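PDB 3GRZ: ribosomal protein L11 methyltransferase from Lactobacillus delbrueckii subsp. bulgaricus ATCC BAA-365, which probably trimethylates lysine residues of ribosomal protein L11 with S-adenosyl-L-methionine as methyl donor, the present chain being its C-terminal, methyl-donor-binding part. Local coordinates for residues Gln48-Gly53 / Gly72-Ala77; Ile54-Val59 / Gln178-Met183; Gln114-Ser117 / Asp121-Gly124; Pro143-His148 / Val155-Ile160. All coordinates share one frame; numbering follows the deposited sequence.

Overall arrangement
The four contacts illustrate how the chemistry of a Rossmann-like methyltransferase changes with depth. Contact 1, near the centre of the chain, and contact 4, on the other face of the main sheet, are buried and held by apolar side chains alone. Contacts 2 and 3 lie farther out and are partly buried; contact 2 adds a bridging water and contact 3 a direct hydrogen bond. Helix 44-57 serves both contact 1 and contact 2, and its residues Gly53 and Ile54 also meet Ile156 from the strand of contact 4. Contacts 3 and 4 meet through His148. Contacts 1 and 2 also touch the second subunit, whereas contacts 3 and 4 do not.

Contact 1. Residues Gln48-Gly53 / Gly72-Ala77; sequences QLAMLG and GILAIA
Met51 and Ala77 form the tight end of this helix-helix contact. The sulfur of Met51 lies 3.3 Å from Ala77 CB, a close approach for two apolar atoms, and Met51 CE follows at 3.5 Å from the same methyl carbon. Bends at chi2 (-58°) and chi3 (-39°) fold the Met51 chain across the gap, so that SD and CE rest together on Ala77, whose short side chain lets the thioether in. Leu74 packs next to it. Its CD2 is 3.8 Å from Met51 SD, the two long side chains sliding past each other in opposite directions, while its CD1 meets Ala50 CB at 3.7 Å. The packing eases here, with one small methyl set against the forked end of a leucine. The two helical segments run 10.7 Å apart with their directions differing by 25°, a near-parallel pair bridged by only four side chains. On the far side of helix 44-57 the character changes: Gln48 is partly exposed, points away from helix 73-80, and accepts a hydrogen bond at OE1 from Arg56 NE of the second subunit. Nearer the predicted S-adenosyl-L-methionine site, Met51 and Leu74 lie close to Thr47 and Asn132 respectively. Gly72 occupies the N-cap of helix 73-80 and, with Gly70 and Ala75, fits GxGxxA as a sequence pattern. Strand 63-67, the glycine-rich turn and helix 73-80 are consistent with the nucleotide-binding motif of the Rossmann-like class I methyltransferases, with helix 44-57 packed alongside.

Contact 2. Residues Ile54-Val59 / Gln178-Met183; sequences IERAMV and QIDLKM
Arg56 reaches out from its helix to lie across Leu181 and Asp180, meeting each in a different way. Its chain is extended from CG to NE, with CG anti to the backbone N (chi1 174°), and it slides past Leu181 in the opposite direction, bringing CD to 3.7 Å from Leu181 CD2. Leu181 CB sits over one face of the guanidinium, offset toward its rim. Asp180 crosses the arginine at about a right angle, so Arg56 NH1 meets Asp180 CB at 3.6 Å, whereas Asp180 OD2 stays 4.4 Å from NH1, beyond a salt bridge. The two charged planes are 34° apart. A water in the guanidinium plane joins the groups instead: it accepts from Arg56 NH2 at 3.1 Å and donates to Asp180 OD2 at 2.6 Å. Arg56 NE makes a weak hydrogen bond to Gln48 OE1 of the second subunit. The carboxylate is gripped further by Ser194 OG at OD2 and by Gln178, whose NE2 donates to Asp180 OD1 at 3.1 Å. Asp180 and Leu181 together face Ala192 in a classic beta bulge. The contact thus ties the end of helix 44-57 to the outermost strand of this chain's sheet, 177-185, which pairs with strand 188-195 and antiparallel with the second subunit.

Contact 3. Residues Gln114-Ser117 / Asp121-Gly124; sequences QKTS and DVDG
Gln114 and Thr116 face Asp121 and Val122 across the short connection that leaves edge strand 112-115 of the Rossmann-like sheet and leads into strand 126-132. Asp121 comes first, with left-handed backbone angles (phi 69°) that help the chain turn back toward the strand it has just left. Its carbonyl oxygen is the main polar link: Gln114 NE2 donates to Asp121 O at 3.1 Å, almost straight at 163°. The acceptor lies in the plane of the Gln114 amide, yet the nitrogen stands above the carbonyl plane of Asp121 rather than on a lone pair. The extended Gln114 chain, its CG anti to the backbone N, spans the gap to make this bond. Asp121 is modelled in two conformers; in one of them a water joins its OD2 to Thr116 OG1, a bridge that is therefore doubtful. Thr116 OG1 has a firmer partner in Ala120 O, just ahead of the segment. Val122 follows and turns from polar to apolar chemistry. Buried, it also packs on Leu87 of neighbouring strand 85-90, while its backbone O takes a weak hydrogen bond from His148 NE2. The side chains of Val122 and Gln114 cross obliquely. Val122 CG2 meets both Gln114, on the strand, and Thr116, just past its end: it lies 3.7 Å from Gln114 OE1 and 4.1 Å from Thr116 CG2.

Contact 4. Residues Pro143-His148 / Val155-Ile160; sequences PQLDSH and VIFSGI
A small, buried and wholly apolar contact sets Leu145, in the weakly bonded last turn of helix 135-145, against Val155 and Phe157 of strand 153-161. It belongs to a beta-alpha-beta crossover, in which the helix connects the neighbouring parallel strands 126-132 and 153-161, with short strand 149-150 on the way. Leu145 and Val155 reach toward each other tip to tip: CD2 of Leu145 is 4.0 Å from CG2 of Val155 and nearly as near to CG1. The other leucine branch serves the aromatic ring, with Leu145 CD1 at 3.8 Å from Phe157 CZ, approaching obliquely. Phe157 does not point straight at the helix from its backbone; with chi1 at -75° its ring swings in and the far end makes the contact. Just beyond Leu145 the helix gives way to a 3-10 turn, secured by His148, whose ND1 donates in the ring plane to Gln144 O at 2.8 Å and 172°. Asp146 in that turn forms a salt bridge with Arg195. Around this core, Leu138, Leu141 and Ile142 of the helix also touch Phe157, Ile129 of strand 126-132 supports Leu145, and Ile193 of strand 188-195 packs on Val155 and Phe157; Ile156, between them in the strand, points to the other face, toward helix 44-57.

Contact 1. Residues Gln48-Gly53 / Gly72-Ala77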
loop_
_atom_site.group_PDB
_atom_site.type_symbol
_atom_site.label_atom_id
_atom_site.label_comp_id
_atom_site.label_asym_id
_atom_site.label_seq_id
_atom_site.Cartn_x
_atom_site.Cartn_y
_atom_site.Cartn_z
ATOM N N GLN B 48 3.802 3.480 -8.216
ATOM C CA GLN B 48 2.874 3.318 -7.101
ATOM C C GLN B 48 2.907 1.891 -6.510
ATOM O O GLN B 48 2.873 1.736 -5.300
ATOM C CB GLN B 48 1.446 3.672 -7.522
ATOM C CG GLN B 48 0.436 3.601 -6.366
ATOM C CD GLN B 48 -0.982 3.887 -6.802
ATOM O OE1 GLN B 48 -1.598 3.095 -7.524
ATOM N NE2 GLN B 48 -1.511 5.034 -6.375
ATOM N N LEU B 49 2.977 0.865 -7.362
ATOM C CA LEU B 49 3.010 -0.527 -6.874
ATOM C C LEU B 49 4.243 -0.758 -6.020
ATOM O O LEU B 49 4.152 -1.283 -4.896
ATOM C CB LEU B 49 2.922 -1.540 -8.033
ATOM C CG LEU B 49 1.645 -1.457 -8.897
ATOM C CD1 LEU B 49 1.566 -2.580 -9.919
ATOM C CD2 LEU B 49 0.384 -1.410 -8.030
ATOM N N ALA B 50 5.394 -0.328 -6.535
ATOM C CA ALA B 50 6.660 -0.424 -5.795
ATOM C C ALA B 50 6.588 0.340 -4.464
ATOM O O ALA B 50 6.952 -0.202 -3.419
ATOM C CB ALA B 50 7.827 0.068 -6.654
ATOM N N MET B 51 6.063 1.568 -4.498
ATOM C CA MET B 51 5.890 2.377 -3.285
ATOM C C MET B 51 5.004 1.758 -2.214
ATOM O O MET B 51 5.311 1.874 -1.022
ATOM C CB MET B 51 5.344 3.784 -3.607
ATOM C CG MET B 51 6.339 4.712 -4.259
ATOM S SD MET B 51 7.826 4.970 -3.277
ATOM C CE MET B 51 7.155 5.066 -1.597
ATOM N N LEU B 52 3.900 1.131 -2.630
ATOM C CA LEU B 52 3.008 0.424 -1.692
ATOM C C LEU B 52 3.730 -0.740 -1.024
ATOM O O LEU B 52 3.544 -0.987 0.167
ATOM C CB LEU B 52 1.736 -0.069 -2.388
ATOM C CG LEU B 52 0.756 1.005 -2.869
ATOM C CD1 LEU B 52 -0.426 0.389 -3.645
ATOM C CD2 LEU B 52 0.268 1.874 -1.711
ATOM N N GLY B 53 4.560 -1.439 -1.793
ATOM C CA GLY B 53 5.416 -2.491 -1.242
ATOM C C GLY B 53 6.417 -1.974 -0.221
ATOM O O GLY B 53 6.681 -2.644 0.786
ATOM N N GLY B 72 15.862 7.814 -9.569
ATOM C CA GLY B 72 16.151 7.730 -8.130
ATOM C C GLY B 72 14.921 7.793 -7.242
ATOM O O GLY B 72 15.047 7.791 -6.025
ATOM N N ILE B 73 13.729 7.857 -7.846
ATOM C CA ILE B 73 12.472 8.055 -7.096
ATOM C C ILE B 73 12.309 7.080 -5.901
ATOM O O ILE B 73 12.053 7.516 -4.773
ATOM C CB ILE B 73 11.207 8.052 -8.048
ATOM C CG1 ILE B 73 9.895 8.202 -7.274
ATOM C CG2 ILE B 73 11.134 6.797 -8.936
ATOM C CD1 ILE B 73 9.724 9.525 -6.599
ATOM N N LEU B 74 12.498 5.781 -6.154
ATOM C CA LEU B 74 12.309 4.777 -5.110
ATOM C C LEU B 74 13.399 4.830 -4.035
ATOM O O LEU B 74 13.104 4.652 -2.851
ATOM C CB LEU B 74 12.180 3.377 -5.701
ATOM C CG LEU B 74 11.061 3.112 -6.721
ATOM C CD1 LEU B 74 11.106 1.667 -7.190
ATOM C CD2 LEU B 74 9.673 3.466 -6.174
ATOM N N ALA B 75 14.643 5.109 -4.435
ATOM C CA ALA B 75 15.735 5.300 -3.464
ATOM C C ALA B 75 15.423 6.483 -2.551
ATOM O O ALA B 75 15.590 6.399 -1.336
ATOM C CB ALA B 75 17.078 5.505 -4.180
ATOM N N ILE B 76 14.937 7.569 -3.142
ATOM C CA ILE B 76 14.572 8.773 -2.383
ATOM C C ILE B 76 13.404 8.508 -1.413
ATOM O O ILE B 76 13.444 8.905 -0.258
ATOM C CB ILE B 76 14.238 9.946 -3.345
ATOM C CG1 ILE B 76 15.521 10.416 -4.050
ATOM C CG2 ILE B 76 13.564 11.131 -2.606
ATOM C CD1 ILE B 76 15.249 11.174 -5.367
ATOM N N ALA B 77 12.372 7.841 -1.904
ATOM C CA ALA B 77 11.224 7.494 -1.088
ATOM C C ALA B 77 11.599 6.567 0.062
ATOM O O ALA B 77 11.143 6.762 1.181
ATOM C CB ALA B 77 10.188 6.851 -1.941
#

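Contact 2. Residues Ile54-Val59 / Gln178-Met183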
loop_
_atom_site.group_PDB
_atom_site.type_symbol
_atom_site.label_atom_id
_atom_site.label_comp_id
_atom_site.label_asym_id
_atom_site.label_seq_id
_atom_site.Cartn_x
_atom_site.Cartn_y
_atom_site.Cartn_z
ATOM N N ILE B 54 7.001 -0.800 -0.488
ATOM C CA ILE B 54 7.976 -0.199 0.430
ATOM C C ILE B 54 7.270 0.257 1.706
ATOM O O ILE B 54 7.758 0.022 2.817
ATOM C CB ILE B 54 8.758 0.978 -0.211
ATOM C CG1 ILE B 54 9.561 0.507 -1.417
ATOM C CG2 ILE B 54 9.713 1.634 0.809
ATOM C CD1 ILE B 54 10.149 1.659 -2.255
ATOM N N GLU B 55 6.100 0.867 1.540
ATOM C CA GLU B 55 5.278 1.308 2.669
ATOM C C GLU B 55 4.906 0.116 3.571
ATOM O O GLU B 55 4.920 0.229 4.794
ATOM C CB GLU B 55 4.022 2.034 2.149
ATOM C CG GLU B 55 2.932 2.337 3.188
ATOM C CD GLU B 55 3.271 3.510 4.099
ATOM O OE1 GLU B 55 4.163 4.312 3.748
ATOM O OE2 GLU B 55 2.643 3.634 5.176
ATOM N N ARG B 56 4.621 -1.027 2.949
ATOM C CA ARG B 56 4.287 -2.242 3.668
ATOM C C ARG B 56 5.503 -2.790 4.400
ATOM O O ARG B 56 5.403 -3.168 5.572
ATOM C CB ARG B 56 3.704 -3.272 2.698
ATOM C CG ARG B 56 3.436 -4.650 3.272
ATOM C CD ARG B 56 3.009 -5.597 2.155
ATOM N NE ARG B 56 2.913 -6.981 2.592
ATOM C CZ ARG B 56 3.939 -7.828 2.644
ATOM N NH1 ARG B 56 3.757 -9.073 3.066
ATOM N NH2 ARG B 56 5.148 -7.431 2.295
ATOM N N ALA B 57 6.647 -2.825 3.712
ATOM C CA ALA B 57 7.855 -3.459 4.251
ATOM C C ALA B 57 8.556 -2.643 5.338
ATOM O O ALA B 57 9.170 -3.218 6.227
ATOM C CB ALA B 57 8.849 -3.802 3.123
ATOM N N MET B 58 8.470 -1.311 5.276
ATOM C CA MET B 58 9.299 -0.470 6.150
ATOM C C MET B 58 8.684 -0.275 7.525
ATOM O O MET B 58 8.302 0.832 7.888
ATOM C CB MET B 58 9.665 0.885 5.484
ATOM C CG MET B 58 10.928 1.578 6.073
ATOM S SD MET B 58 12.557 0.916 5.575
ATOM C CE MET B 58 12.655 1.578 3.902
ATOM N N VAL B 59 8.620 -1.357 8.301
ATOM C CA VAL B 59 8.126 -1.307 9.692
ATOM C C VAL B 59 9.215 -0.911 10.697
ATOM O O VAL B 59 8.910 -0.517 11.832
ATOM C CB VAL B 59 7.488 -2.667 10.126
ATOM C CG1 VAL B 59 6.287 -2.995 9.235
ATOM C CG2 VAL B 59 8.550 -3.809 10.078
ATOM N N GLN B 178 9.214 -16.954 -2.283
ATOM C CA GLN B 178 7.764 -16.935 -2.313
ATOM C C GLN B 178 7.239 -15.506 -2.517
ATOM O O GLN B 178 7.949 -14.532 -2.247
ATOM C CB GLN B 178 7.203 -17.529 -1.020
ATOM C CG GLN B 178 7.522 -16.733 0.230
ATOM C CD GLN B 178 7.106 -17.438 1.501
ATOM O OE1 GLN B 178 7.223 -18.660 1.616
ATOM N NE2 GLN B 178 6.634 -16.670 2.473
ATOM N N ILE B 179 5.994 -15.409 -2.984
ATOM C CA ILE B 179 5.295 -14.143 -3.176
ATOM C C ILE B 179 4.320 -13.971 -2.016
ATOM O O ILE B 179 3.375 -14.751 -1.859
ATOM C CB ILE B 179 4.541 -14.112 -4.533
ATOM C CG1 ILE B 179 5.526 -14.269 -5.697
ATOM C CG2 ILE B 179 3.708 -12.835 -4.673
ATOM C CD1 ILE B 179 4.857 -14.466 -7.074
ATOM N N ASP B 180 4.577 -12.960 -1.195
ATOM C CA ASP B 180 3.748 -12.634 -0.058
ATOM C C ASP B 180 2.566 -11.757 -0.465
ATOM O O ASP B 180 1.520 -11.762 0.192
ATOM C CB ASP B 180 4.582 -11.899 0.993
ATOM C CG ASP B 180 5.810 -12.676 1.420
ATOM O OD1 ASP B 180 5.784 -13.925 1.420
ATOM O OD2 ASP B 180 6.807 -12.028 1.775
ATOM N N LEU B 181 2.754 -10.984 -1.533
ATOM C CA LEU B 181 1.746 -10.035 -2.006
ATOM C C LEU B 181 1.922 -9.781 -3.493
ATOM O O LEU B 181 3.017 -9.495 -3.964
ATOM C CB LEU B 181 1.807 -8.722 -1.223
ATOM C CG LEU B 181 0.925 -7.557 -1.708
ATOM C CD1 LEU B 181 -0.585 -7.781 -1.446
ATOM C CD2 LEU B 181 1.376 -6.265 -1.078
ATOM N N LYS B 182 0.826 -9.931 -4.221
ATOM C CA LYS B 182 0.767 -9.670 -5.643
ATOM C C LYS B 182 -0.193 -8.500 -5.856
ATOM O O LYS B 182 -1.309 -8.490 -5.336
ATOM C CB LYS B 182 0.283 -10.918 -6.378
ATOM C CG LYS B 182 0.115 -10.737 -7.882
ATOM C CD LYS B 182 -0.264 -12.053 -8.560
ATOM C CE LYS B 182 -1.764 -12.338 -8.462
ATOM N NZ LYS B 182 -2.113 -13.708 -8.952
ATOM N N MET B 183 0.254 -7.495 -6.593
ATOM C CA MET B 183 -0.599 -6.342 -6.878
ATOM C C MET B 183 -0.707 -6.191 -8.385
ATOM O O MET B 183 0.268 -6.389 -9.089
ATOM C CB MET B 183 -0.005 -5.067 -6.270
ATOM C CG MET B 183 -0.065 -4.961 -4.756
ATOM S SD MET B 183 0.866 -3.509 -4.156
ATOM C CE MET B 183 2.534 -4.085 -4.318
HETATM O O HOH W 1 7.463 -9.509 1.857
#

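Contact 3. Residues Gln114-Ser117 / Asp121-Gly124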
loop_
_atom_site.group_PDB
_atom_site.type_symbol
_atom_site.label_atom_id
_atom_site.label_comp_id
_atom_site.label_asym_id
_atom_site.label_seq_id
_atom_site.Cartn_x
_atom_site.Cartn_y
_atom_site.Cartn_z
ATOM N N GLN B 114 25.936 3.573 -7.230
ATOM C CA GLN B 114 26.912 2.744 -7.911
ATOM C C GLN B 114 26.484 2.509 -9.348
ATOM O O GLN B 114 25.352 2.090 -9.614
ATOM C CB GLN B 114 27.148 1.433 -7.162
ATOM C CG GLN B 114 28.298 0.575 -7.713
ATOM C CD GLN B 114 28.572 -0.636 -6.845
ATOM O OE1 GLN B 114 28.118 -0.703 -5.705
ATOM N NE2 GLN B 114 29.306 -1.602 -7.379
ATOM N N LYS B 115 27.391 2.824 -10.269
ATOM C CA LYS B 115 27.175 2.582 -11.676
ATOM C C LYS B 115 27.582 1.154 -11.979
ATOM O O LYS B 115 28.776 0.823 -12.023
ATOM C CB LYS B 115 27.964 3.578 -12.524
ATOM C CG LYS B 115 27.653 3.520 -14.003
ATOM C CD LYS B 115 28.632 4.394 -14.774
ATOM C CE LYS B 115 28.342 4.374 -16.254
ATOM N NZ LYS B 115 28.666 3.067 -16.872
ATOM N N THR B 116 26.571 0.311 -12.164
ATOM C CA THR B 116 26.753 -1.127 -12.296
ATOM C C THR B 116 25.485 -1.784 -12.819
ATOM O O THR B 116 24.382 -1.267 -12.634
ATOM C CB THR B 116 27.231 -1.811 -10.962
ATOM O OG1 THR B 116 27.613 -3.157 -11.244
ATOM C CG2 THR B 116 26.150 -1.796 -9.850
ATOM N N SER B 117 25.662 -2.922 -13.476
ATOM C CA SER B 117 24.556 -3.703 -13.989
ATOM C C SER B 117 24.038 -4.669 -12.924
ATOM O O SER B 117 24.770 -5.545 -12.460
ATOM C CB SER B 117 24.985 -4.461 -15.245
ATOM O OG SER B 117 23.884 -5.131 -15.819
ATOM N N ASP B 121 29.244 -6.737 -8.656
ATOM C CA ASP B 121 30.243 -5.967 -7.936
ATOM C C ASP B 121 29.661 -5.186 -6.756
ATOM O O ASP B 121 30.301 -4.259 -6.240
ATOM C CB ASP B 121 30.988 -5.039 -8.902
ATOM C CG ASP B 121 31.821 -5.804 -9.918
ATOM O OD1 ASP B 121 32.811 -6.454 -9.514
ATOM O OD2 ASP B 121 31.482 -5.760 -11.122
ATOM N N VAL B 122 28.454 -5.561 -6.324
ATOM C CA VAL B 122 27.898 -4.990 -5.108
ATOM C C VAL B 122 28.234 -5.948 -3.974
ATOM O O VAL B 122 27.783 -7.097 -3.964
ATOM C CB VAL B 122 26.375 -4.765 -5.207
ATOM C CG1 VAL B 122 25.839 -4.276 -3.875
ATOM C CG2 VAL B 122 26.062 -3.755 -6.298
ATOM N N ASP B 123 29.028 -5.465 -3.026
ATOM C CA ASP B 123 29.627 -6.321 -2.004
ATOM C C ASP B 123 28.690 -6.727 -0.875
ATOM O O ASP B 123 28.693 -7.882 -0.445
ATOM C CB ASP B 123 30.878 -5.653 -1.422
ATOM C CG ASP B 123 32.032 -5.610 -2.413
ATOM O OD1 ASP B 123 32.164 -6.559 -3.222
ATOM O OD2 ASP B 123 32.808 -4.627 -2.377
ATOM N N GLY B 124 27.893 -5.781 -0.393
ATOM C CA GLY B 124 27.095 -6.020 0.809
ATOM C C GLY B 124 25.827 -6.831 0.611
ATOM O O GLY B 124 25.505 -7.271 -0.499
HETATM O O HOH W 2 30.074 -3.445 -12.033
#

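Contact 4. Residues Pro143-His148 / Val155-Ile160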
loop_
_atom_site.group_PDB
_atom_site.type_symbol
_atom_site.label_atom_id
_atom_site.label_comp_id
_atom_site.label_asym_id
_atom_site.label_seq_id
_atom_site.Cartn_x
_atom_site.Cartn_y
_atom_site.Cartn_z
ATOM N N PRO B 143 18.519 -14.694 -9.893
ATOM C CA PRO B 143 19.598 -15.531 -9.317
ATOM C C PRO B 143 20.675 -14.788 -8.518
ATOM O O PRO B 143 21.500 -15.437 -7.860
ATOM C CB PRO B 143 20.242 -16.191 -10.549
ATOM C CG PRO B 143 19.302 -15.974 -11.671
ATOM C CD PRO B 143 18.602 -14.688 -11.366
ATOM N N GLN B 144 20.663 -13.453 -8.568
ATOM C CA GLN B 144 21.604 -12.631 -7.803
ATOM C C GLN B 144 21.077 -12.246 -6.425
ATOM O O GLN B 144 21.848 -11.778 -5.591
ATOM C CB GLN B 144 21.977 -11.347 -8.561
ATOM C CG GLN B 144 22.460 -11.554 -9.984
ATOM C CD GLN B 144 23.160 -10.326 -10.565
ATOM O OE1 GLN B 144 23.271 -9.289 -9.914
ATOM N NE2 GLN B 144 23.644 -10.450 -11.795
ATOM N N LEU B 145 19.775 -12.441 -6.194
ATOM C CA LEU B 145 19.107 -11.955 -4.974
ATOM C C LEU B 145 19.618 -12.606 -3.698
ATOM O O LEU B 145 19.933 -11.908 -2.739
ATOM C CB LEU B 145 17.589 -12.137 -5.056
ATOM C CG LEU B 145 16.773 -11.294 -6.044
ATOM C CD1 LEU B 145 15.342 -11.801 -6.072
ATOM C CD2 LEU B 145 16.827 -9.797 -5.676
ATOM N N ASP B 146 19.699 -13.939 -3.706
ATOM C CA ASP B 146 20.129 -14.722 -2.536
ATOM C C ASP B 146 21.416 -14.240 -1.862
ATOM O O ASP B 146 21.440 -14.005 -0.644
ATOM C CB ASP B 146 20.266 -16.204 -2.909
ATOM C CG ASP B 146 20.798 -17.044 -1.764
ATOM O OD1 ASP B 146 20.124 -17.118 -0.715
ATOM O OD2 ASP B 146 21.895 -17.625 -1.918
ATOM N N SER B 147 22.478 -14.081 -2.651
ATOM C CA SER B 147 23.786 -13.639 -2.123
ATOM C C SER B 147 23.854 -12.163 -1.681
ATOM O O SER B 147 24.850 -11.743 -1.088
ATOM C CB SER B 147 24.899 -13.929 -3.135
ATOM O OG SER B 147 24.649 -13.275 -4.375
ATOM N N HIS B 148 22.809 -11.383 -1.971
ATOM C CA HIS B 148 22.771 -9.971 -1.575
ATOM C C HIS B 148 21.636 -9.672 -0.607
ATOM O O HIS B 148 21.277 -8.517 -0.407
ATOM C CB HIS B 148 22.654 -9.064 -2.803
ATOM C CG HIS B 148 23.826 -9.146 -3.727
ATOM N ND1 HIS B 148 23.893 -10.047 -4.769
ATOM C CD2 HIS B 148 24.979 -8.438 -3.767
ATOM C CE1 HIS B 148 25.037 -9.886 -5.414
ATOM N NE2 HIS B 148 25.716 -8.915 -4.823
ATOM N N VAL B 155 12.043 -8.501 -0.840
ATOM C CA VAL B 155 12.293 -8.045 -2.202
ATOM C C VAL B 155 10.985 -7.444 -2.722
ATOM O O VAL B 155 9.904 -7.999 -2.497
ATOM C CB VAL B 155 12.841 -9.188 -3.131
ATOM C CG1 VAL B 155 12.999 -8.729 -4.555
ATOM C CG2 VAL B 155 14.231 -9.672 -2.673
ATOM N N ILE B 156 11.079 -6.290 -3.370
ATOM C CA ILE B 156 9.936 -5.701 -4.064
ATOM C C ILE B 156 10.249 -5.534 -5.547
ATOM O O ILE B 156 11.206 -4.840 -5.904
ATOM C CB ILE B 156 9.563 -4.332 -3.478
ATOM C CG1 ILE B 156 9.275 -4.472 -1.981
ATOM C CG2 ILE B 156 8.367 -3.725 -4.238
ATOM C CD1 ILE B 156 9.446 -3.196 -1.248
ATOM N N PHE B 157 9.456 -6.191 -6.394
ATOM C CA PHE B 157 9.546 -6.043 -7.843
ATOM C C PHE B 157 8.359 -5.275 -8.350
ATOM O O PHE B 157 7.240 -5.463 -7.877
ATOM C CB PHE B 157 9.524 -7.392 -8.573
ATOM C CG PHE B 157 10.814 -8.176 -8.490
ATOM C CD1 PHE B 157 11.984 -7.602 -7.974
ATOM C CD2 PHE B 157 10.861 -9.482 -8.980
ATOM C CE1 PHE B 157 13.173 -8.328 -7.922
ATOM C CE2 PHE B 157 12.053 -10.226 -8.932
ATOM C CZ PHE B 157 13.201 -9.656 -8.393
ATOM N N SER B 158 8.600 -4.429 -9.339
ATOM C CA SER B 158 7.524 -3.820 -10.098
ATOM C C SER B 158 7.992 -3.730 -11.548
ATOM O O SER B 158 9.149 -4.079 -11.850
ATOM C CB SER B 158 7.176 -2.449 -9.540
ATOM O OG SER B 158 5.949 -2.017 -10.092
ATOM N N GLY B 159 7.100 -3.302 -12.437
ATOM C CA GLY B 159 7.410 -3.190 -13.862
ATOM C C GLY B 159 7.161 -4.482 -14.629
ATOM O O GLY B 159 7.607 -4.620 -15.765
ATOM N N ILE B 160 6.449 -5.423 -14.006
ATOM C CA ILE B 160 6.142 -6.720 -14.631
ATOM C C ILE B 160 4.851 -6.633 -15.423
ATOM O O ILE B 160 3.792 -6.391 -14.848
ATOM C CB ILE B 160 6.001 -7.846 -13.572
ATOM C CG1 ILE B 160 7.299 -8.010 -12.793
ATOM C CG2 ILE B 160 5.620 -9.188 -14.226
ATOM C CD1 ILE B 160 7.121 -8.616 -11.395
#